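Local structure of CRISPR-associated endoribonuclease Cas6 1 (Methanocaldococcus jannaschii DSM 2661, 5YI6) at residues A[52-58]-A[230-236]; A[83-87]-A[220-224]. The protein probably cleaves the transcripts of CRISPR repeat arrays as an RNA-binding endoribonuclease, giving the CRISPR RNAs that guide antiviral defence. All blocks are in the same frame, centred on the assembly; numbering follows the deposited sequence.

Interaction 1 (A[52-58]-A[230-236]); sequences FKFFTFS and NSMGFGM
Gly233 presses its CA onto the face of the Phe57 ring, 3.4 Å from the ring centroid and 11° off its normal. It belongs to the glycine-rich loop that Cas6 proteins carry before their last strand, and the contact illustrates how such a loop, lacking a side chain at Gly233, can lay its backbone flat on an aromatic ring. Packing is close around Phe57 and again at Met236. The edge of the Phe57 ring meets Ser231 O, with CE2 at 3.4 Å. Met236 crosses Thr56 at a slant, its CB and CG against CG2, and its extended chain brings SD to 3.4 Å from Ser58 N. Ser231 is equally snug on Phe55, its CA over the ring face and its CB 3.4 Å from CE2.

The Lys53 end is looser and wetter. Its side chain runs extended toward solvent, brushing Ser231 OG only with aliphatic carbons, and a water joins Lys53 O (2.8 Å) to Ser231 N. Lys53 probably stabilises the transition state; a phosphate ion about 5 Å from its side chain probably comes from the crystallisation liquor, though it may mark a pocket.

Between, Phe234 O is gripped from opposite faces of its carbonyl plane: Thr56 OG1, turned anti to its own N (chi1 -174°), donates at 3.0 Å, and Asn230, its OD1 held by Lys169, brings ND2 to Phe234 O, also at 3.0 Å.

Interaction 2 (A[83-87]-A[220-224]); sequences ISSPN and FGYEC
Ser84 and Glu223 make the one direct hydrogen bond between the end of strand 78-85 and the final turn of helix 215-224. The hydroxyl OG of Ser84 donates to Glu223 O at 2.8 Å, arriving 35° out of the carbonyl plane. The case shows how a small side chain can dock a helix end on a strand: with chi1 near 63°, OG sits between Ser84's own N and carbonyl carbon and stands out from the strand toward the helix, where strand and helix axes approach to 6.7 Å.

Charge enters beside this bond. Glu223 bends at chi2 so that OE1 folds back to 3.2 Å from Ser84 CB, yet its polar partner is Arg6, which forms a salt bridge to OE1 through NE and also donates from NH2 to Tyr222 O. The carboxylate is thus buried but paired, and the arginine ties it to strand 5-12.

Apolar packing is the work of Pro86. Its CG meets Phe220 CE1 at 3.7 Å, the two side chains slanting past each other, and its CD rests 3.8 Å from Cys224 CB. That same Cys224 CB lies over one face of the Phe220 ring, while Tyr170 of helix 158-174 meets the ring edge-to-face.

Turn and cap bonds follow where the strand ends. Ser85 OG accepts from Asn87 N at 2.9 Å in an ST turn and donates to Phe54 O; Asn87 then caps helix 88-101 through OD1 to Phe90 N. In all, a strand of one ferredoxin-like domain abuts a helix of the other, the paired-domain architecture typical of Cas6 proteins.

In the fold
Read from the N terminus, the chain lays down strand 5-12 of the five-stranded sheet, then reaches segment 52-58, whose short strand 56-57 forms an edge of that sheet, and strand 78-85, its neighbour there. Strands 103-106 and 109-118 complete the first sheet; three strands of the second precede helix 215-224, where interaction 2 closes a loop of 132 residues. A few residues later the loop 230-236 closes the wider one, interaction 1, so that the smaller loop nests within the larger, and strand 237-240 follows. The contact centres lie 8 Å apart, and a probable hydrogen bond from Thr56 N to Ser84 O, 3.0 Å, joins them. Both contacts join the N-terminal half to the C-terminal half.

Interaction 1 (A[52-58]-A[230-236])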
ATOM      1  N   PHE A  52       6.315   9.083 -10.074  1.00 21.32           N
ATOM      2  CA  PHE A  52       6.811   8.841  -8.720  1.00 16.15           C
ATOM      3  C   PHE A  52       6.285   7.519  -8.192  1.00 20.83           C
ATOM      4  O   PHE A  52       5.074   7.306  -8.185  1.00 23.54           O
ATOM      5  CB  PHE A  52       6.365   9.992  -7.821  1.00 16.39           C
ATOM      6  CG  PHE A  52       6.791   9.833  -6.398  1.00 18.11           C
ATOM      7  CD1 PHE A  52       8.156   9.928  -6.056  1.00 21.83           C
ATOM      8  CD2 PHE A  52       5.847   9.596  -5.391  1.00 17.30           C
ATOM      9  CE1 PHE A  52       8.566   9.768  -4.728  1.00 19.70           C
ATOM     10  CE2 PHE A  52       6.246   9.449  -4.071  1.00 18.44           C
ATOM     11  CZ  PHE A  52       7.601   9.554  -3.730  1.00 22.48           C
ATOM     12  N   LYS A  53       7.180   6.617  -7.742  1.00 17.29           N
ATOM     13  CA  LYS A  53       6.714   5.299  -7.326  1.00 20.60           C
ATOM     14  C   LYS A  53       7.034   4.945  -5.873  1.00 15.24           C
ATOM     15  O   LYS A  53       6.741   3.822  -5.449  1.00 16.40           O
ATOM     16  CB  LYS A  53       7.249   4.242  -8.285  1.00 31.24           C
ATOM     17  CG  LYS A  53       6.633   4.409  -9.689  1.00 39.44           C
ATOM     18  CD  LYS A  53       6.909   3.207 -10.568  1.00 51.31           C
ATOM     19  CE  LYS A  53       6.082   3.249 -11.842  1.00 56.13           C
ATOM     20  NZ  LYS A  53       6.114   1.917 -12.532  1.00 63.80           N
ATOM     21  N   PHE A  54       7.545   5.890  -5.077  1.00 18.15           N
ATOM     22  CA  PHE A  54       7.930   5.604  -3.689  1.00 14.71           C
ATOM     23  C   PHE A  54       6.825   6.013  -2.725  1.00 13.74           C
ATOM     24  O   PHE A  54       6.988   6.912  -1.912  1.00 18.11           O
ATOM     25  CB  PHE A  54       9.248   6.303  -3.357  1.00 16.44           C
ATOM     26  CG  PHE A  54      10.375   5.798  -4.214  1.00 17.46           C
ATOM     27  CD1 PHE A  54      10.916   4.537  -3.985  1.00 18.71           C
ATOM     28  CD2 PHE A  54      10.867   6.580  -5.268  1.00 17.84           C
ATOM     29  CE1 PHE A  54      11.955   4.035  -4.807  1.00 22.29           C
ATOM     30  CE2 PHE A  54      11.915   6.094  -6.071  1.00 20.40           C
ATOM     31  CZ  PHE A  54      12.457   4.836  -5.841  1.00 21.06           C
ATOM     32  N   PHE A  55       5.679   5.336  -2.861  1.00 15.17           N
ATOM     33  CA  PHE A  55       4.566   5.518  -1.932  1.00 12.37           C
ATOM     34  C   PHE A  55       3.755   4.236  -1.955  1.00 14.29           C
ATOM     35  O   PHE A  55       3.921   3.391  -2.845  1.00 14.37           O
ATOM     36  CB  PHE A  55       3.685   6.732  -2.271  1.00 11.73           C
ATOM     37  CG  PHE A  55       2.833   6.585  -3.518  1.00 13.51           C
ATOM     38  CD1 PHE A  55       1.476   6.201  -3.427  1.00 13.27           C
ATOM     39  CD2 PHE A  55       3.374   6.811  -4.774  1.00 17.71           C
ATOM     40  CE1 PHE A  55       0.685   6.054  -4.589  1.00 16.05           C
ATOM     41  CE2 PHE A  55       2.599   6.678  -5.945  1.00 19.73           C
ATOM     42  CZ  PHE A  55       1.241   6.294  -5.848  1.00 16.87           C
ATOM     43  N   THR A  56       2.882   4.083  -0.964  1.00 13.68           N
ATOM     44  CA  THR A  56       2.006   2.909  -0.938  1.00 12.09           C
ATOM     45  C   THR A  56       0.637   3.312  -0.395  1.00 14.79           C
ATOM     46  O   THR A  56       0.452   4.421   0.092  1.00 14.27           O
ATOM     47  CB  THR A  56       2.607   1.754  -0.103  1.00 17.02           C
ATOM     48  OG1 THR A  56       1.765   0.586  -0.226  1.00 20.75           O
ATOM     49  CG2 THR A  56       2.769   2.160   1.423  1.00 14.21           C
ATOM     50  N   PHE A  57      -0.347   2.403  -0.513  1.00 14.92           N
ATOM     51  CA  PHE A  57      -1.612   2.640   0.133  1.00 13.58           C
ATOM     52  C   PHE A  57      -2.228   1.289   0.478  1.00 12.50           C
ATOM     53  O   PHE A  57      -1.825   0.232  -0.043  1.00 13.55           O
ATOM     54  CB  PHE A  57      -2.559   3.523  -0.711  1.00 14.86           C
ATOM     55  CG  PHE A  57      -2.736   3.070  -2.152  1.00 13.19           C
ATOM     56  CD1 PHE A  57      -3.815   2.245  -2.515  1.00 11.83           C
ATOM     57  CD2 PHE A  57      -1.861   3.536  -3.152  1.00 15.78           C
ATOM     58  CE1 PHE A  57      -3.990   1.852  -3.860  1.00 15.51           C
ATOM     59  CE2 PHE A  57      -2.010   3.133  -4.492  1.00 15.76           C
ATOM     60  CZ  PHE A  57      -3.092   2.305  -4.849  1.00 14.00           C
ATOM     61  N   SER A  58      -3.196   1.341   1.376  1.00 13.78           N
ATOM     62  CA  SER A  58      -3.795   0.133   1.936  1.00 12.01           C
ATOM     63  C   SER A  58      -4.997  -0.301   1.088  1.00 13.52           C
ATOM     64  O   SER A  58      -5.412   0.379   0.152  1.00 14.18           O
ATOM     65  CB  SER A  58      -4.252   0.411   3.384  1.00 12.29           C
ATOM     66  OG  SER A  58      -5.389   1.273   3.379  1.00 13.00           O
ATOM     67  N   ASN A 230       4.623  -1.032  -4.863  1.00 14.78           N
ATOM     68  CA  ASN A 230       4.069  -0.198  -3.783  1.00 14.77           C
ATOM     69  C   ASN A 230       3.073   0.827  -4.319  1.00 17.21           C
ATOM     70  O   ASN A 230       2.010   1.061  -3.711  1.00 17.30           O
ATOM     71  CB  ASN A 230       5.196   0.528  -3.047  1.00 13.54           C
ATOM     72  CG  ASN A 230       6.149  -0.431  -2.339  1.00 19.08           C
ATOM     73  OD1 ASN A 230       7.364  -0.233  -2.377  1.00 20.34           O
ATOM     74  ND2 ASN A 230       5.598  -1.521  -1.731  1.00 16.48           N
ATOM     75  N   SER A 231       3.414   1.475  -5.442  1.00 13.10           N
ATOM     76  CA  SER A 231       2.624   2.600  -5.908  1.00 15.23           C
ATOM     77  C   SER A 231       1.313   2.161  -6.549  1.00 18.81           C
ATOM     78  O   SER A 231       0.483   3.024  -6.858  1.00 15.63           O
ATOM     79  CB  SER A 231       3.450   3.498  -6.862  1.00 16.40           C
ATOM     80  OG  SER A 231       3.732   2.808  -8.061  1.00 19.72           O
ATOM     81  N   MET A 232       1.113   0.857  -6.737  1.00 14.84           N
ATOM     82  CA  MET A 232      -0.168   0.277  -7.122  1.00 16.27           C
ATOM     83  C   MET A 232      -0.964  -0.244  -5.920  1.00 12.68           C
ATOM     84  O   MET A 232      -1.974  -0.939  -6.108  1.00 17.79           O
ATOM     85  CB  MET A 232       0.066  -0.852  -8.144  1.00 17.68           C
ATOM     86  CG  MET A 232       0.554  -0.355  -9.485  1.00 31.77           C
ATOM     87  SD  MET A 232       1.066  -1.753 -10.546  1.00 47.14           S
ATOM     88  CE  MET A 232      -0.385  -2.799 -10.450  1.00 41.25           C
ATOM     89  N   GLY A 233      -0.505   0.036  -4.701  1.00 14.04           N
ATOM     90  CA  GLY A 233      -1.245  -0.249  -3.482  1.00 14.83           C
ATOM     91  C   GLY A 233      -0.867  -1.524  -2.781  1.00 18.21           C
ATOM     92  O   GLY A 233      -1.756  -2.177  -2.187  1.00 14.25           O
ATOM     93  N   PHE A 234       0.402  -1.948  -2.890  1.00 17.50           N
ATOM     94  CA  PHE A 234       0.854  -3.201  -2.301  1.00 13.63           C
ATOM     95  C   PHE A 234       1.891  -2.963  -1.222  1.00 15.75           C
ATOM     96  O   PHE A 234       2.703  -2.029  -1.302  1.00 16.19           O
ATOM     97  CB  PHE A 234       1.446  -4.187  -3.383  1.00 12.56           C
ATOM     98  CG  PHE A 234       0.389  -4.742  -4.295  1.00 14.68           C
ATOM     99  CD1 PHE A 234      -0.162  -5.988  -4.049  1.00 17.76           C
ATOM    100  CD2 PHE A 234      -0.090  -3.992  -5.368  1.00 15.55           C
ATOM    101  CE1 PHE A 234      -1.195  -6.511  -4.888  1.00 18.29           C
ATOM    102  CE2 PHE A 234      -1.107  -4.479  -6.182  1.00 20.03           C
ATOM    103  CZ  PHE A 234      -1.658  -5.760  -5.945  1.00 18.80           C
ATOM    104  N   GLY A 235       1.843  -3.816  -0.199  1.00 14.78           N
ATOM    105  CA  GLY A 235       2.953  -3.909   0.748  1.00 14.30           C
ATOM    106  C   GLY A 235       2.897  -2.935   1.908  1.00 17.01           C
ATOM    107  O   GLY A 235       3.899  -2.790   2.611  1.00 13.66           O
ATOM    108  N   MET A 236       1.758  -2.261   2.134  1.00 14.75           N
ATOM    109  CA  MET A 236       1.651  -1.320   3.249  1.00 13.36           C
ATOM    110  C   MET A 236       1.419  -2.074   4.564  1.00 13.18           C
ATOM    111  O   MET A 236       0.620  -3.010   4.627  1.00 17.20           O
ATOM    112  CB  MET A 236       0.490  -0.321   3.017  1.00 11.45           C
ATOM    113  CG  MET A 236       0.540   0.819   4.032  1.00 12.33           C
ATOM    114  SD  MET A 236      -0.659   2.089   3.578  1.00 14.09           S
ATOM    115  CE  MET A 236      -0.090   3.443   4.612  1.00 12.71           C
TER
HETATM  116  O   HOH W   1       6.029   1.426  -6.601  1.00 26.36           O
HETATM  117  O   HOH W   2       8.457   1.693  -4.320  1.00 37.55           O

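Interaction 2 (A[83-87]-A[220-224])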
ATOM      1  N   ILE A  83      -2.516   6.070   3.232  1.00 12.74           N
ATOM      2  CA  ILE A  83      -1.593   6.384   2.143  1.00 15.05           C
ATOM      3  C   ILE A  83      -0.328   6.930   2.785  1.00 13.89           C
ATOM      4  O   ILE A  83      -0.407   7.725   3.726  1.00 12.92           O
ATOM      5  CB  ILE A  83      -2.144   7.446   1.163  1.00 14.91           C
ATOM      6  CG1 ILE A  83      -3.604   7.160   0.767  1.00 22.95           C
ATOM      7  CG2 ILE A  83      -1.227   7.533  -0.081  1.00 13.91           C
ATOM      8  CD1 ILE A  83      -4.258   8.224  -0.220  1.00 18.83           C
ATOM      9  N   SER A  84       0.832   6.497   2.300  1.00 11.75           N
ATOM     10  CA  SER A  84       2.064   6.959   2.948  1.00 11.72           C
ATOM     11  C   SER A  84       3.200   7.036   1.937  1.00 14.36           C
ATOM     12  O   SER A  84       3.217   6.325   0.925  1.00 14.23           O
ATOM     13  CB  SER A  84       2.489   6.058   4.110  1.00 15.77           C
ATOM     14  OG  SER A  84       2.790   4.742   3.646  1.00 23.18           O
ATOM     15  N   SER A  85       4.189   7.868   2.272  1.00 14.35           N
ATOM     16  CA  SER A  85       5.374   7.974   1.426  1.00 13.78           C
ATOM     17  C   SER A  85       6.538   8.478   2.273  1.00 17.06           C
ATOM     18  O   SER A  85       6.326   9.283   3.194  1.00 16.73           O
ATOM     19  CB  SER A  85       5.128   8.938   0.253  1.00 16.68           C
ATOM     20  OG  SER A  85       6.314   9.090  -0.536  1.00 15.37           O
ATOM     21  N   PRO A  86       7.781   8.080   1.956  1.00 15.94           N
ATOM     22  CA  PRO A  86       8.921   8.792   2.556  1.00 17.96           C
ATOM     23  C   PRO A  86       9.038  10.220   2.032  1.00 21.26           C
ATOM     24  O   PRO A  86       9.836  10.989   2.567  1.00 20.57           O
ATOM     25  CB  PRO A  86      10.138   7.919   2.172  1.00 14.66           C
ATOM     26  CG  PRO A  86       9.704   7.174   0.890  1.00 19.37           C
ATOM     27  CD  PRO A  86       8.202   6.927   1.124  1.00 15.38           C
ATOM     28  N   ASN A  87       8.247  10.605   1.016  1.00 17.83           N
ATOM     29  CA  ASN A  87       8.242  11.965   0.469  1.00 15.27           C
ATOM     30  C   ASN A  87       7.009  12.711   0.981  1.00 19.38           C
ATOM     31  O   ASN A  87       5.891  12.504   0.485  1.00 16.68           O
ATOM     32  CB  ASN A  87       8.248  11.930  -1.061  1.00 15.14           C
ATOM     33  CG  ASN A  87       8.406  13.322  -1.662  1.00 22.60           C
ATOM     34  OD1 ASN A  87       7.821  14.288  -1.171  1.00 21.52           O
ATOM     35  ND2 ASN A  87       9.213  13.429  -2.701  1.00 20.37           N
ATOM     36  N   PHE A 220      11.744   3.346   6.713  1.00 19.84           N
ATOM     37  CA  PHE A 220      11.556   3.487   5.273  1.00 16.53           C
ATOM     38  C   PHE A 220      10.593   2.434   4.725  1.00 15.62           C
ATOM     39  O   PHE A 220       9.723   2.755   3.918  1.00 17.20           O
ATOM     40  CB  PHE A 220      12.908   3.404   4.551  1.00 17.94           C
ATOM     41  CG  PHE A 220      12.804   3.484   3.067  1.00 16.51           C
ATOM     42  CD1 PHE A 220      12.574   4.703   2.440  1.00 14.86           C
ATOM     43  CD2 PHE A 220      12.972   2.312   2.282  1.00 13.44           C
ATOM     44  CE1 PHE A 220      12.480   4.784   1.019  1.00 14.73           C
ATOM     45  CE2 PHE A 220      12.874   2.371   0.860  1.00 18.76           C
ATOM     46  CZ  PHE A 220      12.652   3.615   0.238  1.00 16.72           C
ATOM     47  N   GLY A 221      10.726   1.173   5.140  1.00 14.27           N
ATOM     48  CA  GLY A 221       9.730   0.182   4.711  1.00 14.36           C
ATOM     49  C   GLY A 221       8.327   0.512   5.220  1.00 17.18           C
ATOM     50  O   GLY A 221       7.326   0.300   4.529  1.00 13.73           O
ATOM     51  N   TYR A 222       8.246   1.068   6.420  1.00 13.50           N
ATOM     52  CA  TYR A 222       6.957   1.436   6.995  1.00 14.02           C
ATOM     53  C   TYR A 222       6.254   2.495   6.150  1.00 19.95           C
ATOM     54  O   TYR A 222       5.036   2.443   5.969  1.00 19.49           O
ATOM     55  CB  TYR A 222       7.173   1.927   8.427  1.00 16.65           C
ATOM     56  CG  TYR A 222       5.892   1.951   9.230  1.00 14.38           C
ATOM     57  CD1 TYR A 222       5.407   0.779   9.812  1.00 16.09           C
ATOM     58  CD2 TYR A 222       5.187   3.131   9.398  1.00 19.25           C
ATOM     59  CE1 TYR A 222       4.195   0.796  10.575  1.00 16.37           C
ATOM     60  CE2 TYR A 222       3.992   3.181  10.162  1.00 19.92           C
ATOM     61  CZ  TYR A 222       3.505   1.987  10.721  1.00 17.51           C
ATOM     62  OH  TYR A 222       2.349   1.992  11.472  1.00 18.19           O
ATOM     63  N   GLU A 223       6.992   3.477   5.633  1.00 15.87           N
ATOM     64  CA  GLU A 223       6.290   4.523   4.874  1.00 21.13           C
ATOM     65  C   GLU A 223       6.309   4.311   3.353  1.00 15.83           C
ATOM     66  O   GLU A 223       5.427   4.809   2.659  1.00 15.48           O
ATOM     67  CB  GLU A 223       6.791   5.905   5.281  1.00 31.06           C
ATOM     68  CG  GLU A 223       6.517   6.197   6.825  1.00 35.02           C
ATOM     69  CD  GLU A 223       5.000   6.119   7.349  1.00 36.50           C
ATOM     70  OE1 GLU A 223       4.125   5.404   6.807  1.00 25.54           O
ATOM     71  OE2 GLU A 223       4.681   6.783   8.367  1.00 31.50           O
ATOM     72  N   CYS A 224       7.257   3.568   2.823  1.00 12.51           N
ATOM     73  CA  CYS A 224       7.301   3.302   1.384  1.00 15.73           C
ATOM     74  C   CYS A 224       6.541   2.034   1.005  1.00 16.04           C
ATOM     75  O   CYS A 224       6.067   1.913  -0.133  1.00 14.43           O
ATOM     76  CB  CYS A 224       8.756   3.144   0.920  1.00 16.77           C
ATOM     77  SG  CYS A 224       8.943   3.096  -0.922  1.00 20.83           S
TER